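Acidocalcisomal pyrophosphatase (Trypanosoma cruzi, PDB 5CUV) probably hydrolyses inorganic pyrophosphate to phosphate with the help of magnesium, and can bind D-malate. Local coordinates at residues P220-N225 / A312-G317; M75-M80 / K134-W139; R235-I240 / K250-N255. One frame throughout, in Å; residues are numbered along the deposited sequence.

Contact 1 of 3, residues P220-N225 / A312-G317. With MLT (D-malate), chain C.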
loop_
_atom_site.group_PDB
_atom_site.type_symbol
_atom_site.label_atom_id
_atom_site.label_comp_id
_atom_site.label_asym_id
_atom_site.label_seq_id
_atom_site.Cartn_x
_atom_site.Cartn_y
_atom_site.Cartn_z
ATOM N N PRO A 220 -4.056 14.202 -16.371
ATOM C CA PRO A 220 -2.920 14.603 -17.212
ATOM C C PRO A 220 -1.777 13.606 -17.247
ATOM O O PRO A 220 -1.631 12.839 -16.328
ATOM C CB PRO A 220 -2.515 15.961 -16.619
ATOM C CG PRO A 220 -3.789 16.439 -15.950
ATOM C CD PRO A 220 -4.291 15.180 -15.307
HETATM N N MSE A 221 -0.982 13.653 -18.308
HETATM C CA MSE A 221 0.156 12.772 -18.491
HETATM C C MSE A 221 1.355 13.128 -17.628
HETATM O O MSE A 221 1.852 14.255 -17.607
HETATM C CB MSE A 221 0.581 12.804 -19.958
HETATM C CG MSE A 221 -0.433 12.179 -20.902
HETATM SE SE MSE A 221 0.037 12.289 -22.758
HETATM C CE MSE A 221 1.482 10.981 -22.758
ATOM N N ASN A 222 1.827 12.148 -16.888
ATOM C CA ASN A 222 2.967 12.377 -16.079
ATOM C C ASN A 222 3.669 11.059 -15.917
ATOM O O ASN A 222 3.510 10.359 -14.924
ATOM C CB ASN A 222 2.594 12.997 -14.733
ATOM C CG ASN A 222 3.813 13.561 -14.027
ATOM O OD1 ASN A 222 4.962 13.274 -14.422
ATOM N ND2 ASN A 222 3.593 14.355 -13.000
ATOM N N ARG A 223 4.486 10.754 -16.913
ATOM C CA ARG A 223 5.226 9.527 -16.973
ATOM C C ARG A 223 6.558 9.714 -17.712
ATOM O O ARG A 223 6.625 9.768 -18.958
ATOM C CB ARG A 223 4.381 8.519 -17.698
ATOM C CG ARG A 223 4.801 7.146 -17.391
ATOM C CD ARG A 223 3.550 6.329 -17.070
ATOM N NE ARG A 223 3.945 5.033 -16.555
ATOM C CZ ARG A 223 3.347 4.440 -15.538
ATOM N NH1 ARG A 223 2.311 5.044 -14.945
ATOM N NH2 ARG A 223 3.821 3.256 -15.112
ATOM N N TYR A 224 7.647 9.733 -16.957
ATOM C CA TYR A 224 8.925 9.961 -17.587
ATOM C C TYR A 224 9.933 8.885 -17.272
ATOM O O TYR A 224 9.802 8.195 -16.268
ATOM C CB TYR A 224 9.475 11.311 -17.106
ATOM C CG TYR A 224 8.671 12.537 -17.456
ATOM C CD1 TYR A 224 7.513 12.875 -16.765
ATOM C CD2 TYR A 224 9.134 13.439 -18.430
ATOM C CE1 TYR A 224 6.848 14.076 -17.027
ATOM C CE2 TYR A 224 8.473 14.659 -18.705
ATOM C CZ TYR A 224 7.330 14.968 -18.008
ATOM O OH TYR A 224 6.607 16.110 -18.373
ATOM N N ASN A 225 10.940 8.748 -18.125
ATOM C CA ASN A 225 11.990 7.805 -17.856
ATOM C C ASN A 225 13.086 8.507 -17.057
ATOM O O ASN A 225 13.332 9.662 -17.269
ATOM C CB ASN A 225 12.561 7.233 -19.153
ATOM C CG ASN A 225 11.705 6.046 -19.693
ATOM O OD1 ASN A 225 11.122 5.253 -18.906
ATOM N ND2 ASN A 225 11.630 5.926 -21.030
ATOM N N ALA A 312 10.275 4.222 -14.919
ATOM C CA ALA A 312 9.300 5.272 -15.082
ATOM C C ALA A 312 9.021 6.064 -13.770
ATOM O O ALA A 312 8.746 5.490 -12.671
ATOM C CB ALA A 312 8.015 4.700 -15.619
ATOM N N VAL A 313 9.054 7.394 -13.894
ATOM C CA VAL A 313 8.787 8.236 -12.746
ATOM C C VAL A 313 7.700 9.268 -13.005
ATOM O O VAL A 313 7.312 9.566 -14.141
ATOM C CB VAL A 313 10.069 8.962 -12.284
ATOM C CG1 VAL A 313 11.139 7.956 -11.884
ATOM C CG2 VAL A 313 10.589 9.862 -13.435
ATOM N N LYS A 314 7.212 9.819 -11.911
ATOM C CA LYS A 314 6.163 10.813 -11.947
ATOM C C LYS A 314 6.856 12.071 -11.425
ATOM O O LYS A 314 7.446 12.043 -10.393
ATOM C CB LYS A 314 5.020 10.360 -11.038
ATOM C CG LYS A 314 3.851 11.359 -11.012
ATOM C CD LYS A 314 2.987 11.295 -9.739
ATOM C CE LYS A 314 1.945 10.218 -9.823
ATOM N NZ LYS A 314 1.008 10.351 -8.656
ATOM N N VAL A 315 6.811 13.160 -12.165
ATOM C CA VAL A 315 7.460 14.437 -11.818
ATOM C C VAL A 315 6.574 15.197 -10.826
ATOM O O VAL A 315 5.407 15.426 -11.095
ATOM C CB VAL A 315 7.636 15.330 -13.106
ATOM C CG1 VAL A 315 8.101 16.664 -12.707
ATOM C CG2 VAL A 315 8.644 14.721 -14.092
ATOM N N LEU A 316 7.133 15.579 -9.685
ATOM C CA LEU A 316 6.376 16.283 -8.666
ATOM C C LEU A 316 6.723 17.742 -8.542
ATOM O O LEU A 316 5.888 18.518 -8.121
ATOM C CB LEU A 316 6.584 15.639 -7.313
ATOM C CG LEU A 316 6.140 14.177 -7.340
ATOM C CD1 LEU A 316 6.848 13.424 -6.174
ATOM C CD2 LEU A 316 4.532 14.077 -7.326
ATOM N N GLY A 317 7.951 18.130 -8.868
ATOM C CA GLY A 317 8.290 19.534 -8.742
ATOM C C GLY A 317 9.742 19.752 -9.128
ATOM O O GLY A 317 10.390 18.892 -9.749
HETATM C C1 MLT C . 0.645 8.562 -16.942
HETATM O O1 MLT C . 0.470 7.499 -17.546
HETATM O O2 MLT C . 0.826 9.591 -17.579
HETATM C C2 MLT C . 0.641 8.597 -15.418
HETATM O O3 MLT C . 0.398 7.312 -14.827
HETATM C C3 MLT C . -0.336 9.674 -14.893
HETATM C C4 MLT C . -0.397 9.673 -13.359
HETATM O O4 MLT C . 0.244 8.878 -12.709
HETATM O O5 MLT C . -1.178 10.556 -12.716
#
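N222 and V315 meet just before strand 224-228 pairs antiparallel with strand 310-323, within the curled sheet that probably corresponds to the barrel core of family pyrophosphatases. The asparagine lies at about a right angle to the V315 side chain and bonds the backbone of V315 at both N and O, as the edge of a neighbouring strand would: OD1 accepts from V315 N at 2.9 Å, with the donor tilted 31° from the carbonyl plane, while ND2 gives to V315 O at 2.8 Å, in plane and on a lone pair. CG of N222 stands anti to its own backbone N (chi1 -166°), which carries the amide across to V315, and both of its polar ends are thus satisfied in a buried place. Regular pairing takes over beside it, where Y224 and V313 form a hydrogen-bonded pair with two backbone bonds, and N225 and A312 a non-hydrogen-bonded one. The Y224 ring receives V315 over one face: CG2 lies 3.8 Å from the ring centroid, 29° off the normal, a CH-pi contact between a flat aromatic and a methyl of a beta-branched valine. Helix 388-412 also touches both residues, through I395. R223 starts away from strand 310-323, and its chain, bent at chi2, brings NH1 to the malate pocket that R213, K215 and H336 also line. K314 sends its NZ to the carbonyls of C341 and L344, and its CE passes 3.6 Å from malate O4. Backbone and side chain hold the ligand at two points, N222 N reaching malate O2 at 2.8 Å and R223 NH1 giving to malate O3 at 3.0 Å.

Contact 2 of 3, residues M75-M80 / K134-W139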
loop_
_atom_site.group_PDB
_atom_site.type_symbol
_atom_site.label_atom_id
_atom_site.label_comp_id
_atom_site.label_asym_id
_atom_site.label_seq_id
_atom_site.Cartn_x
_atom_site.Cartn_y
_atom_site.Cartn_z
HETATM N N MSE A 75 -46.931 -9.577 -18.850
HETATM C CA MSE A 75 -46.197 -8.395 -18.422
HETATM C C MSE A 75 -45.333 -7.773 -19.566
HETATM O O MSE A 75 -45.250 -6.537 -19.711
HETATM C CB MSE A 75 -45.312 -8.758 -17.230
HETATM C CG MSE A 75 -46.094 -9.104 -15.973
HETATM SE SE MSE A 75 -45.009 -9.650 -14.489
HETATM C CE MSE A 75 -44.241 -7.912 -14.051
ATOM N N GLU A 76 -44.699 -8.601 -20.394
ATOM C CA GLU A 76 -43.928 -8.024 -21.489
ATOM C C GLU A 76 -44.854 -7.251 -22.463
ATOM O O GLU A 76 -44.509 -6.171 -22.930
ATOM C CB GLU A 76 -43.161 -9.144 -22.181
ATOM C CG GLU A 76 -42.072 -9.740 -21.277
ATOM C CD GLU A 76 -41.298 -10.890 -21.940
ATOM O OE1 GLU A 76 -41.937 -11.935 -22.224
ATOM O OE2 GLU A 76 -40.058 -10.746 -22.180
ATOM N N LYS A 77 -46.047 -7.789 -22.711
ATOM C CA LYS A 77 -47.034 -7.159 -23.572
ATOM C C LYS A 77 -47.321 -5.748 -23.131
ATOM O O LYS A 77 -47.261 -4.802 -23.926
ATOM C CB LYS A 77 -48.340 -7.927 -23.514
ATOM C CG LYS A 77 -49.474 -7.408 -24.379
ATOM C CD LYS A 77 -50.133 -8.611 -25.052
ATOM C CE LYS A 77 -51.384 -8.284 -25.864
ATOM N NZ LYS A 77 -52.534 -7.877 -25.013
ATOM N N ARG A 78 -47.644 -5.592 -21.859
ATOM C CA ARG A 78 -47.989 -4.275 -21.390
ATOM C C ARG A 78 -46.805 -3.316 -21.518
ATOM O O ARG A 78 -46.975 -2.094 -21.606
ATOM C CB ARG A 78 -48.529 -4.344 -19.959
ATOM C CG ARG A 78 -49.266 -3.067 -19.571
ATOM C CD ARG A 78 -49.769 -3.052 -18.112
ATOM N NE ARG A 78 -51.097 -3.652 -17.878
ATOM C CZ ARG A 78 -51.375 -4.959 -17.916
ATOM N NH1 ARG A 78 -50.422 -5.866 -18.196
ATOM N NH2 ARG A 78 -52.614 -5.363 -17.636
ATOM N N VAL A 79 -45.599 -3.868 -21.557
ATOM C CA VAL A 79 -44.418 -3.026 -21.701
ATOM C C VAL A 79 -44.190 -2.634 -23.151
ATOM O O VAL A 79 -43.952 -1.474 -23.458
ATOM C CB VAL A 79 -43.179 -3.732 -21.202
ATOM C CG1 VAL A 79 -41.952 -2.888 -21.509
ATOM C CG2 VAL A 79 -43.324 -3.989 -19.712
HETATM N N MSE A 80 -44.245 -3.627 -24.026
HETATM C CA MSE A 80 -44.050 -3.437 -25.445
HETATM C C MSE A 80 -45.159 -2.503 -25.954
HETATM O O MSE A 80 -44.940 -1.681 -26.828
HETATM C CB MSE A 80 -44.104 -4.776 -26.179
HETATM C CG MSE A 80 -42.959 -5.713 -25.824
HETATM SE SE MSE A 80 -41.216 -5.018 -26.219
HETATM C CE MSE A 80 -41.357 -4.999 -28.163
ATOM N N LYS A 134 -51.738 -6.571 -33.815
ATOM C CA LYS A 134 -51.197 -7.297 -34.953
ATOM C C LYS A 134 -49.692 -7.331 -34.844
ATOM O O LYS A 134 -49.065 -8.300 -35.267
ATOM C CB LYS A 134 -51.599 -6.657 -36.289
ATOM C CG LYS A 134 -52.851 -7.262 -36.947
ATOM C CD LYS A 134 -52.906 -8.830 -36.865
ATOM C CE LYS A 134 -53.903 -9.415 -37.887
ATOM N NZ LYS A 134 -54.847 -8.339 -38.329
ATOM N N PHE A 135 -49.108 -6.266 -34.293
ATOM C CA PHE A 135 -47.666 -6.220 -34.137
ATOM C C PHE A 135 -47.284 -7.272 -33.138
ATOM O O PHE A 135 -46.560 -8.218 -33.458
ATOM C CB PHE A 135 -47.210 -4.846 -33.634
ATOM C CG PHE A 135 -45.753 -4.785 -33.245
ATOM C CD1 PHE A 135 -44.749 -4.950 -34.205
ATOM C CD2 PHE A 135 -45.381 -4.628 -31.890
ATOM C CE1 PHE A 135 -43.392 -4.970 -33.827
ATOM C CE2 PHE A 135 -44.032 -4.642 -31.507
ATOM C CZ PHE A 135 -43.041 -4.815 -32.476
ATOM N N TRP A 136 -47.814 -7.109 -31.928
ATOM C CA TRP A 136 -47.529 -8.031 -30.838
ATOM C C TRP A 136 -47.772 -9.476 -31.242
ATOM O O TRP A 136 -47.018 -10.342 -30.882
ATOM C CB TRP A 136 -48.338 -7.647 -29.587
ATOM C CG TRP A 136 -48.079 -8.538 -28.404
ATOM C CD1 TRP A 136 -48.989 -9.327 -27.771
ATOM C CD2 TRP A 136 -46.813 -8.804 -27.763
ATOM N NE1 TRP A 136 -48.383 -10.074 -26.781
ATOM C CE2 TRP A 136 -47.052 -9.779 -26.752
ATOM C CE3 TRP A 136 -45.508 -8.322 -27.944
ATOM C CZ2 TRP A 136 -46.037 -10.281 -25.927
ATOM C CZ3 TRP A 136 -44.492 -8.821 -27.122
ATOM C CH2 TRP A 136 -44.767 -9.796 -26.121
ATOM N N ALA A 137 -48.801 -9.735 -32.031
ATOM C CA ALA A 137 -49.094 -11.105 -32.468
ATOM C C ALA A 137 -47.974 -11.629 -33.350
ATOM O O ALA A 137 -47.575 -12.797 -33.283
ATOM C CB ALA A 137 -50.391 -11.135 -33.231
ATOM N N TRP A 138 -47.457 -10.741 -34.177
ATOM C CA TRP A 138 -46.380 -11.114 -35.089
ATOM C C TRP A 138 -45.055 -11.362 -34.344
ATOM O O TRP A 138 -44.347 -12.317 -34.657
ATOM C CB TRP A 138 -46.173 -10.015 -36.162
ATOM C CG TRP A 138 -44.951 -10.274 -37.016
ATOM C CD1 TRP A 138 -44.821 -11.210 -38.012
ATOM C CD2 TRP A 138 -43.677 -9.664 -36.876
ATOM N NE1 TRP A 138 -43.536 -11.220 -38.500
ATOM C CE2 TRP A 138 -42.810 -10.277 -37.819
ATOM C CE3 TRP A 138 -43.169 -8.665 -36.041
ATOM C CZ2 TRP A 138 -41.460 -9.915 -37.946
ATOM C CZ3 TRP A 138 -41.816 -8.306 -36.165
ATOM C CH2 TRP A 138 -40.982 -8.929 -37.110
ATOM N N TRP A 139 -44.734 -10.469 -33.394
ATOM C CA TRP A 139 -43.508 -10.516 -32.571
ATOM C C TRP A 139 -43.372 -11.846 -31.819
ATOM O O TRP A 139 -42.337 -12.513 -31.859
ATOM C CB TRP A 139 -43.548 -9.373 -31.550
ATOM C CG TRP A 139 -42.296 -9.218 -30.708
ATOM C CD1 TRP A 139 -42.067 -9.738 -29.460
ATOM C CD2 TRP A 139 -41.166 -8.406 -31.012
ATOM N NE1 TRP A 139 -40.871 -9.288 -28.967
ATOM C CE2 TRP A 139 -40.297 -8.463 -29.902
ATOM C CE3 TRP A 139 -40.805 -7.618 -32.111
ATOM C CZ2 TRP A 139 -39.079 -7.749 -29.864
ATOM C CZ3 TRP A 139 -39.611 -6.919 -32.069
ATOM C CH2 TRP A 139 -38.763 -6.986 -30.951
#
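M80, a selenomethionine, reaches from helix 73-87 into a group of aromatic side chains on helix 132-141. Its CB lies 4.2 Å from CZ3 of W136, and CG comes closer to the same carbon, at 3.7 Å, its chain crossing that of the tryptophan at about a right angle. The chain curls all the way, its three torsions near -65°, and this swings CE past the selenium to W139: CE sits over the six-membered ring, 4.1 Å from its centroid, in a CH-pi contact. The same CE also meets the edge of F135, 4.3 Å from CE2. The buried indole N-H of W139 is satisfied by N255 of the second subunit. K77 lies with its CG over the five-membered ring of W136, though the exact placement of its chain is doubtful. The two helices, whose local axes stand 131° apart, belong with helices 97-106 and 113-123 to two helix-loop-helix units joined by the short antiparallel strands 95-96 and 129-130, consistent with an EF-hand pair. A long flexible side chain suits this interface, since it can bend to fit flat rings set at different angles. No hydrogen bond joins the segments, so their cohesion rests on shape, dispersion and CH-pi contact.

Contact 3 of 3, residues R235-I240 / K250-N255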
loop_
_atom_site.group_PDB
_atom_site.type_symbol
_atom_site.label_atom_id
_atom_site.label_comp_id
_atom_site.label_asym_id
_atom_site.label_seq_id
_atom_site.Cartn_x
_atom_site.Cartn_y
_atom_site.Cartn_z
ATOM N N ARG A 235 27.569 7.057 -1.932
ATOM C CA ARG A 235 28.276 8.293 -2.198
ATOM C C ARG A 235 29.311 8.270 -3.300
ATOM O O ARG A 235 29.989 9.298 -3.471
ATOM C CB ARG A 235 28.947 8.764 -0.911
ATOM C CG ARG A 235 29.907 7.755 -0.371
ATOM C CD ARG A 235 30.352 8.197 0.985
ATOM N NE ARG A 235 29.356 8.079 2.036
ATOM C CZ ARG A 235 29.441 8.766 3.169
ATOM N NH1 ARG A 235 30.452 9.584 3.309
ATOM N NH2 ARG A 235 28.579 8.602 4.164
ATOM N N ALA A 236 29.475 7.128 -3.995
ATOM C CA ALA A 236 30.430 6.984 -5.095
ATOM C C ALA A 236 29.834 7.646 -6.360
ATOM O O ALA A 236 28.635 7.523 -6.632
ATOM C CB ALA A 236 30.700 5.537 -5.350
ATOM N N LYS A 237 30.656 8.351 -7.128
ATOM C CA LYS A 237 30.172 9.028 -8.291
ATOM C C LYS A 237 30.183 8.281 -9.611
ATOM O O LYS A 237 31.104 7.565 -9.940
ATOM C CB LYS A 237 30.920 10.322 -8.439
ATOM C CG LYS A 237 30.506 11.308 -7.429
ATOM C CD LYS A 237 31.402 12.533 -7.432
ATOM C CE LYS A 237 31.048 13.343 -6.232
ATOM N NZ LYS A 237 32.033 14.406 -5.895
ATOM N N PHE A 238 29.145 8.512 -10.391
ATOM C CA PHE A 238 28.967 7.886 -11.669
ATOM C C PHE A 238 28.286 8.912 -12.543
ATOM O O PHE A 238 27.729 9.851 -12.025
ATOM C CB PHE A 238 28.014 6.729 -11.500
ATOM C CG PHE A 238 28.623 5.550 -10.861
ATOM C CD1 PHE A 238 29.376 4.629 -11.621
ATOM C CD2 PHE A 238 28.491 5.341 -9.517
ATOM C CE1 PHE A 238 29.975 3.528 -11.032
ATOM C CE2 PHE A 238 29.102 4.222 -8.908
ATOM C CZ PHE A 238 29.826 3.338 -9.641
ATOM N N GLU A 239 28.342 8.751 -13.865
ATOM C CA GLU A 239 27.610 9.633 -14.753
ATOM C C GLU A 239 27.571 9.181 -16.191
ATOM O O GLU A 239 28.313 8.317 -16.641
ATOM C CB GLU A 239 28.158 11.013 -14.680
ATOM C CG GLU A 239 28.955 11.389 -15.837
ATOM C CD GLU A 239 30.196 12.043 -15.384
ATOM O OE1 GLU A 239 30.119 13.218 -14.930
ATOM O OE2 GLU A 239 31.239 11.357 -15.453
ATOM N N ILE A 240 26.633 9.743 -16.919
ATOM C CA ILE A 240 26.496 9.427 -18.326
ATOM C C ILE A 240 27.665 10.060 -19.015
ATOM O O ILE A 240 27.874 11.227 -18.891
ATOM C CB ILE A 240 25.239 10.041 -18.881
ATOM C CG1 ILE A 240 24.036 9.357 -18.219
ATOM C CG2 ILE A 240 25.246 9.953 -20.419
ATOM C CD1 ILE A 240 22.742 10.141 -18.363
ATOM N N LYS A 250 29.882 5.886 -16.678
ATOM C CA LYS A 250 31.204 5.624 -16.173
ATOM C C LYS A 250 31.318 6.123 -14.767
ATOM O O LYS A 250 30.473 6.890 -14.287
ATOM C CB LYS A 250 32.226 6.299 -17.060
ATOM C CG LYS A 250 31.861 7.695 -17.382
ATOM C CD LYS A 250 33.002 8.626 -17.051
ATOM C CE LYS A 250 33.813 8.874 -18.264
ATOM N NZ LYS A 250 34.084 10.338 -18.300
ATOM N N GLN A 251 32.347 5.656 -14.087
ATOM C CA GLN A 251 32.605 6.066 -12.712
ATOM C C GLN A 251 33.453 7.320 -12.838
ATOM O O GLN A 251 34.139 7.500 -13.837
ATOM C CB GLN A 251 33.362 4.956 -11.981
ATOM C CG GLN A 251 33.587 5.150 -10.495
ATOM C CD GLN A 251 33.595 3.790 -9.750
ATOM O OE1 GLN A 251 33.960 2.740 -10.321
ATOM N NE2 GLN A 251 33.200 3.812 -8.482
ATOM N N ASP A 252 33.355 8.204 -11.851
ATOM C CA ASP A 252 34.129 9.422 -11.870
ATOM C C ASP A 252 35.437 9.120 -11.184
ATOM O O ASP A 252 35.505 9.006 -9.947
ATOM C CB ASP A 252 33.425 10.542 -11.138
ATOM C CG ASP A 252 34.155 11.869 -11.281
ATOM O OD1 ASP A 252 35.041 11.985 -12.166
ATOM O OD2 ASP A 252 33.833 12.804 -10.515
ATOM N N ILE A 253 36.464 8.955 -12.015
ATOM C CA ILE A 253 37.805 8.663 -11.561
ATOM C C ILE A 253 38.678 9.811 -12.007
ATOM O O ILE A 253 38.611 10.241 -13.155
ATOM C CB ILE A 253 38.350 7.403 -12.221
ATOM C CG1 ILE A 253 37.289 6.302 -12.260
ATOM C CG2 ILE A 253 39.566 6.953 -11.476
ATOM C CD1 ILE A 253 36.792 5.870 -10.872
ATOM N N LYS A 254 39.474 10.327 -11.090
ATOM C CA LYS A 254 40.392 11.408 -11.392
ATOM C C LYS A 254 41.754 10.890 -10.880
ATOM O O LYS A 254 41.850 10.289 -9.796
ATOM C CB LYS A 254 39.962 12.686 -10.681
ATOM C CG LYS A 254 40.514 13.929 -11.311
ATOM C CD LYS A 254 40.233 15.112 -10.398
ATOM C CE LYS A 254 40.815 16.457 -10.937
ATOM N NZ LYS A 254 40.556 17.587 -9.968
ATOM N N ASN A 255 42.793 11.081 -11.686
ATOM C CA ASN A 255 44.129 10.586 -11.336
ATOM C C ASN A 255 44.116 9.093 -10.843
ATOM O O ASN A 255 44.891 8.697 -9.966
ATOM C CB ASN A 255 44.792 11.532 -10.326
ATOM C CG ASN A 255 44.651 13.019 -10.748
ATOM O OD1 ASN A 255 45.042 13.414 -11.866
ATOM N ND2 ASN A 255 44.078 13.839 -9.867
#
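F238 and Q251 project from the same face of the sheet, the glutamine crossing the phenyl ring obliquely. Q251 starts with CG anti to the backbone N (chi1 -174°) and bends at chi2, which places CG over one face of the ring and brings the amide to the rim at CZ and CE1, its plane 24° from that of the ring. NE2 approaches CZ of F238 to 3.6 Å, while OE1 looks elsewhere, accepting from the backbone N of Y177. A glutamine suits this place because its methylenes can cover an aromatic ring while its amide still binds a neighbouring backbone. The pair belongs to the beta hairpin of strands 238-240 and 249-254, in which F238 and Q251 form a non-hydrogen-bonded pair and E239 and K250 a hydrogen-bonded one, with two backbone bonds. On that other face K250 sets out with CG between its backbone N and carbonyl carbon, and bends at chi2, chi3 and chi4 lay its chain alongside E239, pointing the same way. The aliphatic CD of the lysine is 3.6 Å from E239 OE2, whereas NZ stays 4.2 Å from OE2, beyond a salt bridge, so the attraction is probably long-range and partly screened at this surface. The E239 side chain is about 10 Å from the bound magnesium ion, too far to be a ligand. Next along, the side chains of K237 and D252 also point the same way, their CB atoms 3.7 Å apart. K237 then extends beyond CG to a cation-pi contact with Y261. D252 N closes the pairing on K237 O at 3.0 Å, the donor standing 51° out of the carbonyl plane.

Overall arrangement
Contacts 1 and 2 are buried, whereas contact 3 lies at the surface. Contact 1 is near the centre of the chain and mixes backbone pairing, an amide-backbone grip and ligand binding; contact 2, in the separate N-terminal helical region, relies on aromatic and aliphatic packing. Contact 3 also pairs strands, but its charged residues are partly exposed. Contacts 1 and 3 involve successive strands, 224-228 and 238-240, in different sheets, their nearest atoms about 9 Å apart. Contacts 2 and 3 lie on opposite sides of the chain's centre, about 83 Å apart between centres, yet the assembly brings them together between subunits: N255 bonds to W139 and E76 of another chain.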